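Local coordinates for protein endopolygalacturonase (Chondrostereum purpureum, PDB 1KCC) that probably hydrolyses alpha-1,4 links within galacturonan chains of pectin, and binds galacturonate in a cleft on its parallel beta-helix, at residues 172-177 with 196-201; 221-226 with 255-260. All coordinates share one frame; numbering follows the deposited sequence.

Both interactions are buried and join neighbouring parallel strands of one long sheet of the beta-helix, interaction 1 through strands 176-179 and 197-202, interaction 2 through the corner that leads into strand 226-230 and strand 254-259. Their centres lie about 9 Å apart, interaction 1 nearer the middle of the chain. Interaction 1 supplies carboxylates, interaction 2 a guanidinium group, and the two chemistries meet where D174 OD1 forms a 2.8 Å salt bridge with R226 NH2. The backbones also join: I199 N lies 2.9 Å from R226 O, probably a hydrogen bond. One galacturonate touches both interactions, while I176 with I197, and V225 with V256, make the apolar contacts on the opposite face of the sheet.

Interaction 1 (172-177 with 196-201); sequences QDDCIA and GISIGS. With GTR (beta-D-galactopyranuronic acid), chain B.
C175 and I176 run parallel to the 196-201 segment, C175 N giving a 2.8 Å hydrogen bond to G196 O and I176 O receiving S198 N at 2.9 Å, which sets A177 beside S198. On the A177 and S198 face the side-chain work falls to S198 and D174. With OG turned beside its own backbone N (chi1 -70°), S198 donates to D174 OD1 over 2.7 Å, reaching the oxygen from above the carboxylate, 59° out of its plane. The same OD1 is also paired with R226, and OD2 forms a salt bridge with K228, so this buried acid is gripped at both oxygens.

D173 divides its carboxylate differently. Its OD1 accepts O4 of the bound galacturonate at 2.7 Å, while OD2 takes the backbone N of D174 on its anti side, also at 2.7 Å, which restrains the rotation of the carboxylate. H195 and N151 bind the same sugar.

On the other face the chemistry turns apolar. I176 and I197 cross at an angle, their CG2 methyls 3.7 Å apart, and F186 of strand 184-187 packs on both. Nearby, C175 sets its CB 3.5 Å from G196 O, and its SG is tied to C191 in a disulfide. Acids on one face and a hydrophobic interior on the other mark the active-site cleft of the right-handed parallel beta-helix of glycoside hydrolase family 28, in which the D173-D174 pair is a signature element.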
# COMPACT_ATOMS: atom_id res chain seq x y z
N GLN A 172 -9.61 -4.55 2.59
CA GLN A 172 -9.56 -5.92 3.16
C GLN A 172 -8.19 -6.51 3.09
O GLN A 172 -8.04 -7.72 3.32
CB GLN A 172 -10.57 -6.86 2.50
CG GLN A 172 -12.05 -6.43 2.64
CD GLN A 172 -12.41 -5.32 1.68
OE1 GLN A 172 -12.04 -5.32 0.48
NE2 GLN A 172 -13.21 -4.37 2.16
N ASP A 173 -7.15 -5.71 2.76
CA ASP A 173 -5.79 -6.25 2.77
C ASP A 173 -4.86 -5.10 3.15
O ASP A 173 -5.31 -4.11 3.78
CB ASP A 173 -5.42 -6.91 1.42
CG ASP A 173 -4.31 -7.98 1.57
OD1 ASP A 173 -4.64 -9.19 1.52
OD2 ASP A 173 -3.14 -7.62 1.74
N ASP A 174 -3.57 -5.19 2.86
CA ASP A 174 -2.64 -4.15 3.28
C ASP A 174 -3.14 -2.77 2.87
O ASP A 174 -3.55 -2.56 1.71
CB ASP A 174 -1.24 -4.41 2.68
CG ASP A 174 -0.57 -5.61 3.36
OD1 ASP A 174 -0.68 -5.71 4.60
OD2 ASP A 174 0.13 -6.36 2.64
N CYS A 175 -3.05 -1.82 3.76
CA CYS A 175 -3.33 -0.44 3.40
C CYS A 175 -2.31 0.06 2.38
O CYS A 175 -2.63 0.68 1.37
CB CYS A 175 -3.35 0.35 4.72
SG CYS A 175 -3.72 2.07 4.58
N ILE A 176 -1.03 -0.23 2.70
CA ILE A 176 0.10 -0.07 1.81
C ILE A 176 0.93 -1.33 1.97
O ILE A 176 1.06 -1.86 3.10
CB ILE A 176 0.92 1.18 2.10
CG1 ILE A 176 2.11 1.30 1.13
CG2 ILE A 176 1.35 1.28 3.58
CD1 ILE A 176 2.81 2.65 1.13
N ALA A 177 1.48 -1.80 0.84
CA ALA A 177 2.54 -2.82 0.87
C ALA A 177 3.71 -2.23 0.09
O ALA A 177 3.60 -1.94 -1.12
CB ALA A 177 2.06 -4.12 0.22
N GLY A 196 -3.31 -3.60 7.66
CA GLY A 196 -2.31 -2.69 8.29
C GLY A 196 -1.31 -2.17 7.30
O GLY A 196 -1.46 -2.21 6.07
N ILE A 197 -0.24 -1.61 7.87
CA ILE A 197 0.81 -0.93 7.08
C ILE A 197 1.99 -1.87 6.95
O ILE A 197 2.60 -2.23 7.96
CB ILE A 197 1.24 0.37 7.77
CG1 ILE A 197 0.06 1.37 7.85
CG2 ILE A 197 2.45 0.99 7.08
CD1 ILE A 197 0.38 2.57 8.75
N SER A 198 2.27 -2.32 5.71
CA SER A 198 3.24 -3.39 5.51
C SER A 198 4.42 -2.97 4.64
O SER A 198 4.30 -2.26 3.64
CB SER A 198 2.58 -4.59 4.84
OG SER A 198 1.71 -5.20 5.76
N ILE A 199 5.57 -3.57 5.03
CA ILE A 199 6.69 -3.73 4.13
C ILE A 199 6.74 -5.20 3.75
O ILE A 199 6.75 -6.07 4.65
CB ILE A 199 8.02 -3.26 4.79
CG1 ILE A 199 7.95 -1.76 5.03
CG2 ILE A 199 9.20 -3.73 3.92
CD1 ILE A 199 9.08 -1.25 5.93
N GLY A 200 6.69 -5.47 2.44
CA GLY A 200 6.68 -6.83 1.92
C GLY A 200 5.26 -7.31 1.54
O GLY A 200 4.30 -6.55 1.55
N SER A 201 5.15 -8.61 1.22
CA SER A 201 6.21 -9.61 1.45
C SER A 201 7.40 -9.35 0.55
O SER A 201 7.31 -9.04 -0.68
CB SER A 201 5.59 -11.02 1.27
OG SER A 201 5.55 -11.39 -0.05
C1 GTR B . -4.32 -13.02 3.34
C2 GTR B . -4.33 -13.05 1.82
C3 GTR B . -2.98 -13.18 1.33
C4 GTR B . -2.06 -12.02 1.82
C5 GTR B . -2.19 -12.02 3.36
C6 GTR B . -1.42 -10.86 3.96
O1 GTR B . -5.61 -12.87 3.85
O2 GTR B . -5.15 -14.15 1.39
O3 GTR B . -3.00 -13.15 -0.17
O4 GTR B . -2.48 -10.78 1.24
O5 GTR B . -3.56 -11.89 3.78
O6A GTR B . -1.99 -9.89 4.51
O6B GTR B . -0.19 -10.96 3.87

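Interaction 2 (221-226 with 255-260); sequences SMYGVR and GVLISQ. With GTR (beta-D-galactopyranuronic acid), chain B.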
# COMPACT_ATOMS: atom_id res chain seq x y z
N SER A 221 -8.23 -3.50 11.98
CA SER A 221 -7.33 -4.13 11.04
C SER A 221 -6.77 -5.40 11.62
O SER A 221 -6.72 -5.61 12.85
CB SER A 221 -6.21 -3.17 10.64
OG SER A 221 -6.72 -2.07 9.90
N MET A 222 -6.28 -6.30 10.74
CA MET A 222 -5.76 -7.58 11.22
C MET A 222 -4.39 -7.44 11.87
O MET A 222 -4.05 -8.22 12.78
CB MET A 222 -5.66 -8.58 10.04
CG MET A 222 -7.07 -8.93 9.59
SD MET A 222 -7.11 -10.49 8.72
CE MET A 222 -5.42 -10.93 8.83
N TYR A 223 -3.59 -6.50 11.38
CA TYR A 223 -2.24 -6.22 11.90
C TYR A 223 -2.12 -4.71 11.99
O TYR A 223 -2.79 -3.97 11.25
CB TYR A 223 -1.14 -6.74 10.99
CG TYR A 223 -1.24 -8.21 10.58
CD1 TYR A 223 -0.60 -9.21 11.28
CD2 TYR A 223 -1.99 -8.52 9.44
CE1 TYR A 223 -0.71 -10.50 10.86
CE2 TYR A 223 -2.07 -9.85 9.03
CZ TYR A 223 -1.43 -10.85 9.78
OH TYR A 223 -1.50 -12.14 9.33
N GLY A 224 -1.25 -4.24 12.89
CA GLY A 224 -0.96 -2.79 12.92
C GLY A 224 0.10 -2.43 11.90
O GLY A 224 -0.17 -1.81 10.88
N VAL A 225 1.36 -2.86 12.20
CA VAL A 225 2.44 -2.73 11.23
C VAL A 225 3.13 -4.09 11.09
O VAL A 225 3.25 -4.86 12.06
CB VAL A 225 3.46 -1.62 11.59
CG1 VAL A 225 2.77 -0.27 11.67
CG2 VAL A 225 4.18 -1.94 12.92
N ARG A 226 3.58 -4.36 9.87
CA ARG A 226 4.31 -5.58 9.57
C ARG A 226 5.51 -5.31 8.68
O ARG A 226 5.44 -4.50 7.77
CB ARG A 226 3.46 -6.59 8.82
CG ARG A 226 2.51 -7.41 9.66
CD ARG A 226 2.03 -8.60 8.72
NE ARG A 226 1.14 -7.97 7.74
CZ ARG A 226 0.44 -8.76 6.87
NH1 ARG A 226 0.58 -10.08 6.88
NH2 ARG A 226 -0.37 -8.16 5.98
N GLY A 255 -0.24 -6.58 16.87
CA GLY A 255 0.05 -5.17 16.80
C GLY A 255 1.25 -4.85 15.90
O GLY A 255 1.15 -4.01 15.01
N VAL A 256 2.34 -5.55 16.17
CA VAL A 256 3.56 -5.52 15.35
C VAL A 256 3.93 -6.94 15.05
O VAL A 256 4.06 -7.76 15.97
CB VAL A 256 4.74 -4.83 16.10
CG1 VAL A 256 6.01 -4.87 15.27
CG2 VAL A 256 4.34 -3.45 16.55
N LEU A 257 4.14 -7.27 13.76
CA LEU A 257 4.75 -8.54 13.39
C LEU A 257 5.88 -8.27 12.41
O LEU A 257 5.68 -7.78 11.31
CB LEU A 257 3.70 -9.49 12.78
CG LEU A 257 4.25 -10.85 12.30
CD1 LEU A 257 4.79 -11.70 13.45
CD2 LEU A 257 3.19 -11.66 11.54
N ILE A 258 7.08 -8.61 12.86
CA ILE A 258 8.29 -8.50 12.03
C ILE A 258 8.72 -9.92 11.83
O ILE A 258 9.12 -10.56 12.82
CB ILE A 258 9.34 -7.60 12.71
CG1 ILE A 258 8.73 -6.19 12.80
CG2 ILE A 258 10.69 -7.65 11.97
CD1 ILE A 258 9.41 -5.10 13.41
N SER A 259 8.66 -10.44 10.60
CA SER A 259 8.81 -11.86 10.43
C SER A 259 9.45 -12.21 9.08
O SER A 259 9.06 -11.70 8.05
CB SER A 259 7.42 -12.52 10.47
OG SER A 259 7.53 -13.90 10.14
N GLN A 260 10.38 -13.17 9.16
CA GLN A 260 11.03 -13.76 8.01
C GLN A 260 10.53 -15.16 7.72
O GLN A 260 11.17 -15.96 7.02
CB GLN A 260 12.55 -13.70 8.19
CG GLN A 260 13.02 -12.26 8.07
CD GLN A 260 14.43 -12.04 8.59
OE1 GLN A 260 14.90 -12.74 9.51
NE2 GLN A 260 15.11 -11.02 8.08
C1 GTR B . -4.32 -13.02 3.34
C2 GTR B . -4.33 -13.05 1.82
C3 GTR B . -2.98 -13.18 1.33
C4 GTR B . -2.06 -12.02 1.82
C5 GTR B . -2.19 -12.02 3.36
C6 GTR B . -1.42 -10.86 3.96
O1 GTR B . -5.61 -12.87 3.85
O2 GTR B . -5.15 -14.15 1.39
O3 GTR B . -3.00 -13.15 -0.17
O4 GTR B . -2.48 -10.78 1.24
O5 GTR B . -3.56 -11.89 3.78
O6A GTR B . -1.99 -9.89 4.51
O6B GTR B . -0.19 -10.96 3.87
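V225 and G255 join two consecutive coils of the right-handed parallel beta-helix, V225 N donating to G255 O at 3.0 Å. One step on, the segments exchange roles, and L257 N bonds to V225 O over 3.1 Å. This pairing sets R226 next to L257 on the face that carries the substrate site, whereas V225 and V256 lie side by side on the other face, their CG2 methyls 3.9 Å apart and F280 of strand 275-280 packed against both.

R226 begins its path at CB, which sits 3.5 Å from L257 O. CG passes the same carbonyl oxygen and rests against L257 CB, the two side chains crossing at an angle. CD then lies above the centre of the Y223 ring, 3.7 Å from its plane. A bend about the CG-CD bond (chi3 -72°) carries the chain on to NE, which passes S198 OG in plain packing, and to CZ; the guanidinium keeps one face to the same tyrosine, with Y223 CE2 3.4 Å above its plane. The phenol therefore lies under both the aliphatic arm and the charged end of the arginine. Y223 is itself held at its far end, where OH is hydrogen-bonded to K253 and D265, and L257 CD2 packs obliquely near its CE1.

Beyond CZ the arginine turns its edge to the galacturonate, whose carboxyl carbon C6 lies in the guanidinium plane. K228 brings another positive charge to this anion-binding pocket. The two-pronged grip on the sugar is uneven: R226 NH1 meets O6B at 3.2 Å through a bent bond (140°), while R226 NH2, already paired with D174, reaches O6A at 2.8 Å and nearly straight (167°).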